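Local structure of EtuB protein (Clostridium kluyveri DSM 555, 3IO0) at residues Ala45-Pro50 and Asp75-Ala80; Ala80-Phe85 and Ser184-Ile189. The protein probably forms part of the shell of a bacterial microcompartment linked to ethanol utilisation, as a trimer of chains with two BMC domains each. One frame throughout, in Å; residues are numbered along the deposited sequence.

Contact 1: Ala45-Pro50 and Asp75-Ala80; sequences ARVGAP and DTKGGA
The guanidinium of R46 meets the carboxylate of D75 along its edge and carries the side chain of K77 over one face. R46 grips D75 side-on with two nitrogens, one to each oxygen. R46 NE gives the straighter bond, 2.7 Å to D75 OD2 at 158°, with the oxygen in the guanidinium plane. R46 NH2 lies 2.8 Å from D75 OD1, and this bond is more bent. OD1 is tilted from the guanidinium plane, while OD2 lies in it. Both oxygens use their syn lone pairs.

K77 CG sits above the guanidinium, offset toward its rim, 3.3 Å from R46 NH2. The K77 and R46 side chains cross at about a right angle. Two kinks in the R46 chain (chi2 -67°, chi3 -49°) turn the guanidinium back to the D75 carboxylate. K77 CB also packs on V47 CG2, at 3.7 Å. V47 CG1 touches T76 OG1, whose hydrogen bond goes to H82 O.

The contact joins the loop after strand 39-45 to the loop between strands 66-71 and 84-90 of the first BMC domain. It also faces a subunit boundary. A45 O and D75 OD2 both accept hydrogen bonds from N187 ND2 of the second subunit, and R46 NH1 donates to A119 O of that subunit.

R46 NH1 and K77 NZ are 4.5 Å apart, but D75 and D14 supply opposite charge: K77 NZ forms a salt bridge with D14. The R46-D75 pair is buried, and its bonds to backbone and amide groups give these polar ends further partners. Such surroundings would be expected to keep D75 ionised. The chemistry thus links loop pairing within the chain to the trimer interface.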
ATOM      1  N   ALA A  45      -4.398  10.231 -11.075  1.00 45.89           N
ATOM      2  CA  ALA A  45      -4.276   9.025 -11.901  1.00 45.50           C
ATOM      3  C   ALA A  45      -4.050   7.749 -11.115  1.00 45.51           C
ATOM      4  O   ALA A  45      -3.512   7.774  -9.996  1.00 45.72           O
ATOM      5  CB  ALA A  45      -3.177   9.183 -12.917  1.00 45.43           C
ATOM      6  N   ARG A  46      -4.448   6.633 -11.718  1.00 45.02           N
ATOM      7  CA  ARG A  46      -4.280   5.336 -11.090  1.00 44.66           C
ATOM      8  C   ARG A  46      -2.878   4.823 -11.338  1.00 44.64           C
ATOM      9  O   ARG A  46      -2.280   4.218 -10.456  1.00 44.67           O
ATOM     10  CB  ARG A  46      -5.302   4.328 -11.620  1.00 44.69           C
ATOM     11  CG  ARG A  46      -6.772   4.737 -11.432  1.00 44.21           C
ATOM     12  CD  ARG A  46      -7.197   4.774  -9.970  1.00 43.10           C
ATOM     13  NE  ARG A  46      -6.823   3.556  -9.246  1.00 41.53           N
ATOM     14  CZ  ARG A  46      -7.395   2.367  -9.401  1.00 39.68           C
ATOM     15  NH1 ARG A  46      -8.384   2.200 -10.268  1.00 39.24           N
ATOM     16  NH2 ARG A  46      -6.964   1.338  -8.686  1.00 38.99           N
ATOM     17  N   VAL A  47      -2.347   5.071 -12.535  1.00 44.68           N
ATOM     18  CA  VAL A  47      -1.050   4.496 -12.912  1.00 44.47           C
ATOM     19  C   VAL A  47       0.043   5.535 -13.195  1.00 44.65           C
ATOM     20  O   VAL A  47      -0.062   6.339 -14.123  1.00 44.26           O
ATOM     21  CB  VAL A  47      -1.177   3.475 -14.092  1.00 44.41           C
ATOM     22  CG1 VAL A  47       0.199   2.956 -14.525  1.00 44.01           C
ATOM     23  CG2 VAL A  47      -2.094   2.317 -13.706  1.00 43.17           C
ATOM     24  N   GLY A  48       1.096   5.487 -12.380  1.00 45.01           N
ATOM     25  CA  GLY A  48       2.293   6.304 -12.587  1.00 45.45           C
ATOM     26  C   GLY A  48       2.275   7.561 -11.744  1.00 45.58           C
ATOM     27  O   GLY A  48       1.274   7.863 -11.093  1.00 45.51           O
ATOM     28  N   ALA A  49       3.391   8.290 -11.760  1.00 45.76           N
ATOM     29  CA  ALA A  49       3.514   9.548 -11.028  1.00 45.70           C
ATOM     30  C   ALA A  49       4.546  10.489 -11.645  1.00 45.91           C
ATOM     31  O   ALA A  49       4.231  11.665 -11.861  1.00 45.88           O
ATOM     32  CB  ALA A  49       3.814   9.302  -9.553  1.00 45.85           C
ATOM     33  N   PRO A  50       5.782   9.994 -11.924  1.00 46.00           N
ATOM     34  CA  PRO A  50       6.750  10.891 -12.583  1.00 45.92           C
ATOM     35  C   PRO A  50       6.257  11.431 -13.933  1.00 45.98           C
ATOM     36  O   PRO A  50       6.453  12.610 -14.223  1.00 45.70           O
ATOM     37  CB  PRO A  50       8.006  10.014 -12.735  1.00 45.68           C
ATOM     38  CG  PRO A  50       7.857   8.968 -11.692  1.00 45.47           C
ATOM     39  CD  PRO A  50       6.386   8.678 -11.642  1.00 45.80           C
ATOM     40  N   ASP A  75      -0.848   2.515  -5.933  1.00 50.08           N
ATOM     41  CA  ASP A  75      -1.896   2.153  -6.824  1.00 50.56           C
ATOM     42  C   ASP A  75      -1.237   1.291  -7.884  1.00 50.80           C
ATOM     43  O   ASP A  75      -0.465   0.375  -7.543  1.00 51.16           O
ATOM     44  CB  ASP A  75      -2.484   3.417  -7.421  1.00 50.19           C
ATOM     45  CG  ASP A  75      -3.904   3.226  -7.855  1.00 51.18           C
ATOM     46  OD1 ASP A  75      -4.282   2.079  -8.197  1.00 53.47           O
ATOM     47  OD2 ASP A  75      -4.651   4.218  -7.852  1.00 51.90           O
ATOM     48  N   THR A  76      -1.586   1.551  -9.147  1.00 50.49           N
ATOM     49  CA  THR A  76      -0.729   1.264 -10.286  1.00 50.22           C
ATOM     50  C   THR A  76      -0.698  -0.131 -10.885  1.00 50.54           C
ATOM     51  O   THR A  76       0.293  -0.451 -11.496  1.00 51.43           O
ATOM     52  CB  THR A  76       0.754   1.589  -9.957  1.00 50.22           C
ATOM     53  OG1 THR A  76       1.442   1.994 -11.141  1.00 50.23           O
ATOM     54  CG2 THR A  76       1.457   0.382  -9.395  1.00 48.73           C
ATOM     55  N   LYS A  77      -1.711  -0.979 -10.794  1.00 50.56           N
ATOM     56  CA  LYS A  77      -3.030  -0.718 -10.341  1.00 50.37           C
ATOM     57  C   LYS A  77      -3.526  -2.146 -10.062  1.00 50.68           C
ATOM     58  O   LYS A  77      -4.325  -2.663 -10.834  1.00 50.83           O
ATOM     59  CB  LYS A  77      -3.789  -0.095 -11.510  1.00 50.09           C
ATOM     60  CG  LYS A  77      -5.205   0.286 -11.256  1.00 49.60           C
ATOM     61  CD  LYS A  77      -6.094  -0.196 -12.397  1.00 48.47           C
ATOM     62  CE  LYS A  77      -6.254   0.811 -13.526  1.00 46.98           C
ATOM     63  NZ  LYS A  77      -7.462   0.481 -14.360  1.00 44.59           N
ATOM     64  N   GLY A  78      -2.958  -2.864  -9.084  1.00 50.66           N
ATOM     65  CA  GLY A  78      -1.589  -2.687  -8.564  1.00 50.64           C
ATOM     66  C   GLY A  78      -0.812  -3.964  -8.874  1.00 50.10           C
ATOM     67  O   GLY A  78      -1.336  -4.794  -9.571  1.00 50.48           O
ATOM     68  N   GLY A  79       0.437  -4.142  -8.434  1.00 50.23           N
ATOM     69  CA  GLY A  79       1.333  -3.088  -7.896  1.00 49.64           C
ATOM     70  C   GLY A  79       1.965  -2.588  -9.161  1.00 48.80           C
ATOM     71  O   GLY A  79       1.276  -2.583 -10.159  1.00 48.61           O
ATOM     72  N   ALA A  80       3.238  -2.185  -9.181  1.00 48.35           N
ATOM     73  CA  ALA A  80       4.142  -2.109  -8.040  1.00 47.64           C
ATOM     74  C   ALA A  80       4.552  -0.657  -7.675  1.00 47.18           C
ATOM     75  O   ALA A  80       5.395  -0.467  -6.796  1.00 47.07           O
ATOM     76  CB  ALA A  80       5.392  -2.938  -8.336  1.00 47.57           C
TER

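Contact 2: Ala80-Phe85 and Ser184-Ile189; sequences AGHGIF and SYTNEI
H82 and T186 cross at about a right angle, with the threonine methyl over one face of the imidazole. T186 CG2 lies 3.5 Å from the H82 ring centroid, 16° off the ring normal, a CH-pi contact. At the ring edge, S184 N donates to H82 NE2 at 3.1 Å, nearly in the ring plane. H82 NE2 is therefore an acceptor here, and methyl and amide approach from different directions.

T186 OG1 stands between its own backbone N and carbonyl carbon (chi1 55°). It donates to E188 OE1 at 2.6 Å and meets that carboxylate from above its plane. The E188 carboxylate plane is turned 59° from the H82 ring. E188 OE2 approaches G81 CA, at 3.4 Å. N187 N donates to A80 O at 3.0 Å, in the carbonyl plane, and N187 centres an inverse gamma turn.

All the touching residues are buried. The contact ties the loop leading into strand 84-90 to the loop leading into strand 189-195, and so joins the two BMC domains. A80 also packs on H121 of strand 120-127 and A152 of strand 145-152. E188 touches H121 too, and H150 of strand 145-152.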
ATOM      1  N   ALA A  80       3.238  -2.185  -9.181  1.00 48.35           N
ATOM      2  CA  ALA A  80       4.142  -2.109  -8.040  1.00 47.64           C
ATOM      3  C   ALA A  80       4.552  -0.657  -7.675  1.00 47.18           C
ATOM      4  O   ALA A  80       5.395  -0.467  -6.796  1.00 47.07           O
ATOM      5  CB  ALA A  80       5.392  -2.938  -8.336  1.00 47.57           C
ATOM      6  N   GLY A  81       3.965   0.346  -8.342  1.00 46.59           N
ATOM      7  CA  GLY A  81       4.315   1.763  -8.156  1.00 45.94           C
ATOM      8  C   GLY A  81       3.243   2.648  -7.534  1.00 45.95           C
ATOM      9  O   GLY A  81       2.355   2.178  -6.809  1.00 46.02           O
ATOM     10  N   HIS A  82       3.357   3.945  -7.793  1.00 45.81           N
ATOM     11  CA  HIS A  82       2.346   4.943  -7.430  1.00 45.86           C
ATOM     12  C   HIS A  82       1.454   5.154  -8.689  1.00 46.28           C
ATOM     13  O   HIS A  82       1.887   4.761  -9.774  1.00 46.79           O
ATOM     14  CB  HIS A  82       3.088   6.217  -7.058  1.00 45.72           C
ATOM     15  CG  HIS A  82       4.145   6.033  -6.005  1.00 45.86           C
ATOM     16  ND1 HIS A  82       5.491   5.987  -6.299  1.00 46.41           N
ATOM     17  CD2 HIS A  82       4.058   5.927  -4.655  1.00 45.80           C
ATOM     18  CE1 HIS A  82       6.185   5.852  -5.182  1.00 45.63           C
ATOM     19  NE2 HIS A  82       5.338   5.810  -4.169  1.00 45.21           N
ATOM     20  N   GLY A  83       0.264   5.771  -8.658  1.00 46.17           N
ATOM     21  CA  GLY A  83      -0.307   6.601  -7.620  1.00 46.04           C
ATOM     22  C   GLY A  83       0.022   8.073  -7.857  1.00 46.08           C
ATOM     23  O   GLY A  83       1.118   8.514  -7.495  1.00 46.91           O
ATOM     24  N   ILE A  84      -0.871   8.867  -8.447  1.00 45.28           N
ATOM     25  CA  ILE A  84      -0.561  10.314  -8.476  1.00 44.88           C
ATOM     26  C   ILE A  84      -1.721  11.278  -8.185  1.00 44.78           C
ATOM     27  O   ILE A  84      -2.817  11.125  -8.727  1.00 45.26           O
ATOM     28  CB  ILE A  84       0.271  10.735  -9.717  1.00 44.72           C
ATOM     29  CG1 ILE A  84       0.703  12.196  -9.620  1.00 45.21           C
ATOM     30  CG2 ILE A  84      -0.480  10.514 -10.978  1.00 44.66           C
ATOM     31  CD1 ILE A  84       1.792  12.472  -8.604  1.00 45.09           C
ATOM     32  N   PHE A  85      -1.465  12.260  -7.321  1.00 44.32           N
ATOM     33  CA  PHE A  85      -2.469  13.259  -6.963  1.00 44.09           C
ATOM     34  C   PHE A  85      -1.845  14.642  -6.825  1.00 44.27           C
ATOM     35  O   PHE A  85      -1.164  14.942  -5.838  1.00 44.08           O
ATOM     36  CB  PHE A  85      -3.194  12.858  -5.685  1.00 43.97           C
ATOM     37  CG  PHE A  85      -4.228  13.851  -5.221  1.00 43.78           C
ATOM     38  CD1 PHE A  85      -5.389  14.071  -5.958  1.00 43.66           C
ATOM     39  CD2 PHE A  85      -4.059  14.538  -4.021  1.00 43.12           C
ATOM     40  CE1 PHE A  85      -6.363  14.983  -5.517  1.00 43.01           C
ATOM     41  CE2 PHE A  85      -5.013  15.446  -3.578  1.00 43.22           C
ATOM     42  CZ  PHE A  85      -6.175  15.667  -4.330  1.00 43.27           C
ATOM     43  N   SER A 184       5.716   5.379  -1.136  1.00 43.96           N
ATOM     44  CA  SER A 184       4.542   4.841  -0.475  1.00 44.26           C
ATOM     45  C   SER A 184       4.496   3.321  -0.462  1.00 44.46           C
ATOM     46  O   SER A 184       3.495   2.729  -0.877  1.00 44.46           O
ATOM     47  CB  SER A 184       3.286   5.379  -1.147  1.00 44.32           C
ATOM     48  OG  SER A 184       3.256   6.786  -1.061  1.00 44.96           O
ATOM     49  N   TYR A 185       5.565   2.690   0.028  1.00 44.65           N
ATOM     50  CA  TYR A 185       5.654   1.223   0.092  1.00 44.94           C
ATOM     51  C   TYR A 185       5.524   0.542  -1.268  1.00 44.83           C
ATOM     52  O   TYR A 185       4.852  -0.488  -1.401  1.00 44.83           O
ATOM     53  CB  TYR A 185       4.576   0.637   1.005  1.00 45.52           C
ATOM     54  CG  TYR A 185       4.552   1.141   2.414  1.00 46.15           C
ATOM     55  CD1 TYR A 185       5.706   1.582   3.046  1.00 46.65           C
ATOM     56  CD2 TYR A 185       3.369   1.126   3.140  1.00 47.09           C
ATOM     57  CE1 TYR A 185       5.680   2.030   4.351  1.00 46.81           C
ATOM     58  CE2 TYR A 185       3.337   1.567   4.453  1.00 47.70           C
ATOM     59  CZ  TYR A 185       4.493   2.023   5.042  1.00 46.67           C
ATOM     60  OH  TYR A 185       4.453   2.456   6.334  1.00 47.09           O
ATOM     61  N   THR A 186       6.151   1.123  -2.279  1.00 44.68           N
ATOM     62  CA  THR A 186       6.151   0.544  -3.612  1.00 44.29           C
ATOM     63  C   THR A 186       7.315  -0.434  -3.693  1.00 44.35           C
ATOM     64  O   THR A 186       8.236  -0.379  -2.880  1.00 44.37           O
ATOM     65  CB  THR A 186       6.246   1.644  -4.687  1.00 44.11           C
ATOM     66  OG1 THR A 186       7.393   2.462  -4.445  1.00 43.40           O
ATOM     67  CG2 THR A 186       5.008   2.528  -4.635  1.00 43.99           C
ATOM     68  N   ASN A 187       7.280  -1.357  -4.639  1.00 44.48           N
ATOM     69  CA  ASN A 187       8.414  -2.259  -4.774  1.00 44.59           C
ATOM     70  C   ASN A 187       9.454  -1.674  -5.731  1.00 44.52           C
ATOM     71  O   ASN A 187       9.784  -2.276  -6.752  1.00 44.53           O
ATOM     72  CB  ASN A 187       7.966  -3.656  -5.198  1.00 44.50           C
ATOM     73  CG  ASN A 187       8.969  -4.728  -4.818  1.00 44.94           C
ATOM     74  OD1 ASN A 187      10.182  -4.495  -4.804  1.00 46.24           O
ATOM     75  ND2 ASN A 187       8.469  -5.918  -4.517  1.00 45.15           N
ATOM     76  N   GLU A 188       9.970  -0.499  -5.382  1.00 44.44           N
ATOM     77  CA  GLU A 188      10.885   0.233  -6.247  1.00 44.67           C
ATOM     78  C   GLU A 188      12.082   0.774  -5.487  1.00 44.86           C
ATOM     79  O   GLU A 188      12.003   1.025  -4.280  1.00 44.86           O
ATOM     80  CB  GLU A 188      10.177   1.434  -6.870  1.00 44.55           C
ATOM     81  CG  GLU A 188       8.938   1.146  -7.693  1.00 44.81           C
ATOM     82  CD  GLU A 188       8.082   2.388  -7.863  1.00 45.71           C
ATOM     83  OE1 GLU A 188       7.986   3.180  -6.899  1.00 45.69           O
ATOM     84  OE2 GLU A 188       7.503   2.583  -8.954  1.00 46.87           O
ATOM     85  N   ILE A 189      13.189   0.958  -6.205  1.00 45.05           N
ATOM     86  CA  ILE A 189      14.220   1.921  -5.801  1.00 44.90           C
ATOM     87  C   ILE A 189      14.111   3.130  -6.728  1.00 45.28           C
ATOM     88  O   ILE A 189      14.150   2.984  -7.948  1.00 45.33           O
ATOM     89  CB  ILE A 189      15.653   1.327  -5.830  1.00 44.61           C
ATOM     90  CG1 ILE A 189      15.844   0.325  -4.691  1.00 43.92           C
ATOM     91  CG2 ILE A 189      16.705   2.429  -5.761  1.00 43.66           C
ATOM     92  CD1 ILE A 189      15.945   0.950  -3.322  1.00 43.33           C
TER

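Overall arrangement
The contacts follow one another along the chain, and A80, the last residue of contact 1, is the first of contact 2. Their centres are about 7 Å apart, on the same side of the chain's centre. Contact 1 stays within the first BMC domain. Contact 2 reaches from there to the second, before strand 189-195 of the other five-stranded antiparallel sheet. Segments 45-50 and 80-85 also pair directly: G48 N is 2.8 Å from H82 O, where strands 39-45 and 84-90 adjoin. Both contacts touch the second subunit, and N187 of contact 2 bonds to D75 of the third. The junction of the tandem domains and the trimer interface therefore lie close together in these loops.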